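Local coordinates for protein ORF 37 (PDB 3FHD) that cuts double- and single-stranded DNA as an endonuclease and exonuclease, processing branched or non-linear viral DNA so that unit-length linear genomes can be packaged, at residues R204-V209 / I267-K272; K263-K268 / Y425-F430. All coordinates share one frame; numbering follows the deposited sequence.

Interaction 1: R204-V209 / I267-K272. With MG (magnesium ion), chain E; SO4 (sulfate ion), chain C.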
loop_
_atom_site.group_PDB
_atom_site.type_symbol
_atom_site.label_atom_id
_atom_site.label_comp_id
_atom_site.label_asym_id
_atom_site.label_seq_id
_atom_site.Cartn_x
_atom_site.Cartn_y
_atom_site.Cartn_z
ATOM N N ARG A 204 2.013 -11.891 -9.864
ATOM C CA ARG A 204 1.696 -12.063 -11.271
ATOM C C ARG A 204 0.259 -11.587 -11.560
ATOM O O ARG A 204 0.052 -10.741 -12.429
ATOM C CB ARG A 204 1.886 -13.526 -11.699
ATOM N N CYS A 205 -0.713 -12.109 -10.804
ATOM C CA CYS A 205 -2.108 -11.720 -10.971
ATOM C C CYS A 205 -2.369 -10.227 -10.702
ATOM O O CYS A 205 -3.130 -9.598 -11.440
ATOM C CB CYS A 205 -3.011 -12.614 -10.132
ATOM S SG CYS A 205 -3.111 -14.286 -10.894
ATOM N N GLU A 206 -1.740 -9.660 -9.663
ATOM C CA GLU A 206 -1.851 -8.221 -9.430
ATOM C C GLU A 206 -1.429 -7.399 -10.626
ATOM O O GLU A 206 -2.092 -6.417 -10.950
ATOM C CB GLU A 206 -1.142 -7.772 -8.144
ATOM C CG GLU A 206 -1.947 -8.228 -6.940
ATOM C CD GLU A 206 -1.608 -7.476 -5.656
ATOM O OE1 GLU A 206 -0.920 -6.422 -5.735
ATOM O OE2 GLU A 206 -2.054 -7.958 -4.577
ATOM N N GLU A 207 -0.357 -7.821 -11.306
ATOM C CA GLU A 207 0.111 -7.112 -12.498
ATOM C C GLU A 207 -0.915 -7.171 -13.623
ATOM O O GLU A 207 -1.038 -6.213 -14.408
ATOM C CB GLU A 207 1.447 -7.681 -13.019
ATOM C CG GLU A 207 2.682 -7.271 -12.224
ATOM C CD GLU A 207 2.830 -5.765 -12.103
ATOM O OE1 GLU A 207 2.868 -5.061 -13.149
ATOM O OE2 GLU A 207 2.924 -5.291 -10.949
ATOM N N VAL A 208 -1.641 -8.296 -13.713
ATOM C CA VAL A 208 -2.678 -8.416 -14.730
ATOM C C VAL A 208 -3.789 -7.410 -14.464
ATOM O O VAL A 208 -4.258 -6.732 -15.401
ATOM C CB VAL A 208 -3.238 -9.855 -14.848
ATOM C CG1 VAL A 208 -4.541 -9.857 -15.643
ATOM C CG2 VAL A 208 -2.219 -10.749 -15.531
ATOM N N VAL A 209 -4.220 -7.311 -13.202
ATOM C CA VAL A 209 -5.240 -6.327 -12.872
ATOM C C VAL A 209 -4.779 -4.884 -13.182
ATOM O O VAL A 209 -5.575 -4.089 -13.695
ATOM C CB VAL A 209 -5.755 -6.436 -11.422
ATOM C CG1 VAL A 209 -6.816 -5.330 -11.127
ATOM C CG2 VAL A 209 -6.332 -7.839 -11.166
ATOM N N ILE A 267 -5.312 -3.069 -5.335
ATOM C CA ILE A 267 -5.668 -4.254 -6.138
ATOM C C ILE A 267 -5.651 -5.513 -5.260
ATOM O O ILE A 267 -4.718 -5.698 -4.500
ATOM C CB ILE A 267 -4.712 -4.386 -7.357
ATOM C CG1 ILE A 267 -5.010 -3.289 -8.377
ATOM C CG2 ILE A 267 -4.785 -5.815 -8.014
ATOM C CD1 ILE A 267 -3.880 -2.997 -9.309
ATOM N N LYS A 268 -6.704 -6.345 -5.322
ATOM C CA LYS A 268 -6.736 -7.650 -4.609
ATOM C C LYS A 268 -7.135 -8.743 -5.614
ATOM O O LYS A 268 -7.865 -8.458 -6.550
ATOM C CB LYS A 268 -7.785 -7.647 -3.476
ATOM C CG LYS A 268 -7.583 -6.556 -2.421
ATOM C CD LYS A 268 -6.255 -6.804 -1.693
ATOM C CE LYS A 268 -5.965 -5.667 -0.722
ATOM N NZ LYS A 268 -4.587 -5.752 -0.192
ATOM N N CYS A 269 -6.647 -9.956 -5.445
ATOM C CA CYS A 269 -7.097 -11.065 -6.300
ATOM C C CYS A 269 -7.778 -12.106 -5.447
ATOM O O CYS A 269 -7.357 -12.332 -4.297
ATOM C CB CYS A 269 -5.928 -11.648 -7.084
ATOM S SG CYS A 269 -5.030 -10.447 -8.044
ATOM N N ARG A 270 -8.857 -12.706 -5.962
ATOM C CA ARG A 270 -9.643 -13.679 -5.190
ATOM C C ARG A 270 -9.351 -15.111 -5.602
ATOM O O ARG A 270 -10.076 -15.664 -6.410
ATOM C CB ARG A 270 -11.123 -13.429 -5.417
ATOM C CG ARG A 270 -11.550 -12.022 -5.146
ATOM C CD ARG A 270 -12.001 -11.937 -3.743
ATOM N NE ARG A 270 -10.847 -11.999 -2.877
ATOM C CZ ARG A 270 -10.902 -12.172 -1.570
ATOM N NH1 ARG A 270 -12.072 -12.310 -0.975
ATOM N NH2 ARG A 270 -9.774 -12.192 -0.867
ATOM N N PHE A 271 -8.308 -15.718 -5.040
ATOM C CA PHE A 271 -7.907 -17.025 -5.512
ATOM C C PHE A 271 -8.885 -18.156 -5.159
ATOM O O PHE A 271 -8.886 -19.190 -5.838
ATOM C CB PHE A 271 -6.485 -17.331 -5.100
ATOM C CG PHE A 271 -5.479 -16.411 -5.741
ATOM C CD1 PHE A 271 -5.538 -16.135 -7.125
ATOM C CD2 PHE A 271 -4.478 -15.808 -4.976
ATOM C CE1 PHE A 271 -4.625 -15.286 -7.720
ATOM C CE2 PHE A 271 -3.555 -14.950 -5.568
ATOM C CZ PHE A 271 -3.628 -14.697 -6.947
ATOM N N LYS A 272 -9.745 -17.951 -4.160
ATOM C CA LYS A 272 -10.741 -18.995 -3.811
ATOM C C LYS A 272 -11.704 -19.252 -4.958
ATOM O O LYS A 272 -12.378 -20.272 -4.969
ATOM C CB LYS A 272 -11.606 -18.598 -2.602
ATOM C CG LYS A 272 -10.949 -18.532 -1.224
ATOM C CD LYS A 272 -11.997 -18.064 -0.146
ATOM C CE LYS A 272 -12.522 -16.622 -0.402
ATOM N NZ LYS A 272 -13.282 -15.977 0.761
HETATM MG MG MG E . -2.642 -5.048 -3.541
HETATM S S SO4 C . -8.598 -15.585 -1.632
HETATM O O1 SO4 C . -8.101 -16.963 -1.496
HETATM O O2 SO4 C . -9.916 -15.561 -2.278
HETATM O O3 SO4 C . -8.726 -15.028 -0.285
HETATM O O4 SO4 C . -7.604 -14.817 -2.382
HETATM O O HOH W 1 -4.066 -10.159 -3.703
#
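Val209 lies over the CG2 methyl of Ile267, its CB 3.6 Å from that CG2, and the two side chains run antiparallel alongside one another. That CG2 branch stands anti to the backbone N of Ile267, which sets it against the helix, where it also meets CG of Glu206. One turn back, CB of Cys205 rests on SG of Cys269 at 3.6 Å; the two cysteines are not disulfide-linked here. SG of Cys205, swung to the backbone-nitrogen side (chi1 -73°), faces the edge of the Phe271 ring, 3.7 Å from CE1. Glu206 reaches out, stretched past CG, and passes CG2 of Ile267 and SG of Cys269. No direct hydrogen bond joins helix and strand; instead a water bridges them, donating a hydrogen bond to OE2 of Glu206 and accepting one from N of Cys269, both 3.1 Å. OE1 and OE2 of Glu206 each stand 3.1 Å from the magnesium, too far to be ligands, whereas O of Ile267 ligates it at 2.4 Å. The backbone N atoms of Phe271 and Lys272 bind a sulfate, probably from the crystallisation liquor. A helix glutamate set beside the metal-binding strand is characteristic of the active site of PD-(D/E)XK nucleases.

Interaction 2: K263-K268 / Y425-F430. With MG (magnesium ion), chain E.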
loop_
_atom_site.group_PDB
_atom_site.type_symbol
_atom_site.label_atom_id
_atom_site.label_comp_id
_atom_site.label_asym_id
_atom_site.label_seq_id
_atom_site.Cartn_x
_atom_site.Cartn_y
_atom_site.Cartn_z
ATOM N N LYS A 263 -7.258 9.162 -9.200
ATOM C CA LYS A 263 -8.052 8.024 -8.752
ATOM C C LYS A 263 -7.072 6.965 -8.266
ATOM O O LYS A 263 -6.187 6.558 -9.002
ATOM C CB LYS A 263 -8.923 7.470 -9.872
ATOM C CG LYS A 263 -10.082 8.397 -10.314
ATOM C CD LYS A 263 -10.948 7.722 -11.385
ATOM C CE LYS A 263 -12.201 8.536 -11.738
ATOM N NZ LYS A 263 -13.049 8.780 -10.526
ATOM N N VAL A 264 -7.203 6.562 -7.019
ATOM C CA VAL A 264 -6.214 5.627 -6.441
ATOM C C VAL A 264 -6.848 4.236 -6.261
ATOM O O VAL A 264 -7.918 4.118 -5.649
ATOM C CB VAL A 264 -5.583 6.200 -5.118
ATOM C CG1 VAL A 264 -4.616 5.190 -4.487
ATOM C CG2 VAL A 264 -4.891 7.563 -5.404
ATOM N N TYR A 265 -6.173 3.172 -6.738
ATOM C CA TYR A 265 -6.709 1.799 -6.617
ATOM C C TYR A 265 -5.798 0.830 -5.832
ATOM O O TYR A 265 -4.588 0.749 -6.104
ATOM C CB TYR A 265 -6.977 1.161 -8.001
ATOM C CG TYR A 265 -7.932 1.883 -8.936
ATOM C CD1 TYR A 265 -9.169 1.328 -9.266
ATOM C CD2 TYR A 265 -7.571 3.100 -9.541
ATOM C CE1 TYR A 265 -10.039 1.993 -10.153
ATOM C CE2 TYR A 265 -8.416 3.752 -10.429
ATOM C CZ TYR A 265 -9.647 3.200 -10.729
ATOM O OH TYR A 265 -10.493 3.858 -11.587
ATOM N N GLU A 266 -6.370 0.166 -4.829
ATOM C CA GLU A 266 -5.739 -0.949 -4.156
ATOM C C GLU A 266 -6.236 -2.254 -4.841
ATOM O O GLU A 266 -7.421 -2.495 -4.892
ATOM C CB GLU A 266 -6.092 -0.923 -2.669
ATOM C CG GLU A 266 -5.633 -2.127 -1.860
ATOM C CD GLU A 266 -4.128 -2.440 -1.974
ATOM O OE1 GLU A 266 -3.245 -1.528 -1.956
ATOM O OE2 GLU A 266 -3.824 -3.641 -2.028
ATOM N N ILE A 267 -5.312 -3.069 -5.335
ATOM C CA ILE A 267 -5.668 -4.254 -6.138
ATOM C C ILE A 267 -5.651 -5.513 -5.260
ATOM O O ILE A 267 -4.718 -5.698 -4.500
ATOM C CB ILE A 267 -4.712 -4.386 -7.357
ATOM C CG1 ILE A 267 -5.010 -3.289 -8.377
ATOM C CG2 ILE A 267 -4.785 -5.815 -8.014
ATOM C CD1 ILE A 267 -3.880 -2.997 -9.309
ATOM N N LYS A 268 -6.704 -6.345 -5.322
ATOM C CA LYS A 268 -6.736 -7.650 -4.609
ATOM C C LYS A 268 -7.135 -8.743 -5.614
ATOM O O LYS A 268 -7.865 -8.458 -6.550
ATOM C CB LYS A 268 -7.785 -7.647 -3.476
ATOM C CG LYS A 268 -7.583 -6.556 -2.421
ATOM C CD LYS A 268 -6.255 -6.804 -1.693
ATOM C CE LYS A 268 -5.965 -5.667 -0.722
ATOM N NZ LYS A 268 -4.587 -5.752 -0.192
ATOM N N TYR A 425 -10.456 3.360 -4.446
ATOM C CA TYR A 425 -11.168 2.149 -4.882
ATOM C C TYR A 425 -10.404 0.900 -4.491
ATOM O O TYR A 425 -9.163 0.908 -4.376
ATOM C CB TYR A 425 -11.320 2.126 -6.407
ATOM C CG TYR A 425 -11.953 3.378 -7.002
ATOM C CD1 TYR A 425 -13.339 3.492 -7.149
ATOM C CD2 TYR A 425 -11.155 4.438 -7.398
ATOM C CE1 TYR A 425 -13.914 4.665 -7.699
ATOM C CE2 TYR A 425 -11.689 5.588 -7.935
ATOM C CZ TYR A 425 -13.067 5.708 -8.088
ATOM O OH TYR A 425 -13.550 6.880 -8.625
ATOM N N ILE A 426 -11.154 -0.183 -4.281
ATOM C CA ILE A 426 -10.560 -1.502 -4.275
ATOM C C ILE A 426 -10.936 -2.155 -5.600
ATOM O O ILE A 426 -12.119 -2.219 -5.957
ATOM C CB ILE A 426 -11.033 -2.347 -3.101
ATOM C CG1 ILE A 426 -10.537 -1.739 -1.776
ATOM C CG2 ILE A 426 -10.552 -3.810 -3.247
ATOM C CD1 ILE A 426 -11.372 -2.193 -0.548
ATOM N N ALA A 427 -9.905 -2.614 -6.322
ATOM C CA ALA A 427 -10.077 -3.317 -7.595
ATOM C C ALA A 427 -9.821 -4.813 -7.377
ATOM O O ALA A 427 -8.698 -5.212 -7.137
ATOM C CB ALA A 427 -9.124 -2.778 -8.618
ATOM N N THR A 428 -10.873 -5.620 -7.518
ATOM C CA THR A 428 -10.819 -7.039 -7.226
ATOM C C THR A 428 -10.843 -7.806 -8.534
ATOM O O THR A 428 -11.794 -7.657 -9.301
ATOM C CB THR A 428 -12.046 -7.466 -6.386
ATOM O OG1 THR A 428 -12.003 -6.841 -5.093
ATOM C CG2 THR A 428 -12.046 -8.960 -6.172
ATOM N N GLY A 429 -9.800 -8.612 -8.770
ATOM C CA GLY A 429 -9.708 -9.466 -9.950
ATOM C C GLY A 429 -10.042 -10.926 -9.668
ATOM O O GLY A 429 -9.710 -11.447 -8.618
ATOM N N PHE A 430 -10.695 -11.574 -10.632
ATOM C CA PHE A 430 -11.106 -12.978 -10.557
ATOM C C PHE A 430 -10.520 -13.640 -11.773
ATOM O O PHE A 430 -10.365 -12.984 -12.835
ATOM C CB PHE A 430 -12.628 -13.117 -10.590
ATOM C CG PHE A 430 -13.328 -12.543 -9.383
ATOM C CD1 PHE A 430 -13.710 -13.363 -8.323
ATOM C CD2 PHE A 430 -13.621 -11.178 -9.310
ATOM C CE1 PHE A 430 -14.345 -12.847 -7.209
ATOM C CE2 PHE A 430 -14.279 -10.650 -8.198
ATOM C CZ PHE A 430 -14.633 -11.483 -7.139
HETATM MG MG MG E . -2.642 -5.048 -3.541
#
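Tyr425 leaves its strand beside Tyr265, the two side chains side by side on the sheet face that also bears Ile267 and Ala427. Its CB touches CD1 of Tyr265 at 3.7 Å, CG lies near CE1 of the same ring, and CD2 sits over that ring's face, displaced from its centre. The two rings form an offset stack, centroids 4.8 Å apart and planes inclined by 23°. Farther out, CE2 runs along CB and CG of Lys263, and the tip OH accepts a 2.7 Å hydrogen bond from NZ of Lys263, whose extended chain folds only at its last bond, to NZ. The hydroxyl of Tyr265 turns instead to His218. Beneath the aromatic pair the backbones run parallel, neighbouring strands in the central mixed sheet of the PD-(D/E)XK nuclease fold. Their bonds alternate: N of Tyr425 to O of Val264, noticeably bent, then N of Glu266 to O of Tyr425, N of Ala427 to O of Glu266, N of Lys268 to O of Ala427, N of Gly429 to O of Lys268. On the face shared with Ile426 and Thr428, Glu266, its CD turned back beside CA (54°), binds magnesium through OE2 at 2.4 Å. NZ of Lys268 meets the same OE2 from above the carboxylate plane at 2.9 Å, a salt bridge that probably helps hold the carboxylate; NZ also bonds Gln398, and OE1 Gln402.

In the fold
Strand 262-269 serves both contacts, whose centres are 9 Å apart: interaction 1 sets helix 203-217 against its Ile267 face, and interaction 2 pairs its edge with strand 423-432. Ile267 and Lys268 belong to both. The two also touch directly, with N of Arg270 3.1 Å from O of Gly429, a probable backbone hydrogen bond, and with CG2 of Val209 3.9 Å from CA of Gly429. The magnesium lies where they converge. Asp243 completes the protein ligands begun by Glu266 and Ile267, and Glu206, a magnesium ligand in another structure of this protein, approaches from the helix, the nearest side-chain atoms of Glu206 and Glu266 about 5 Å apart.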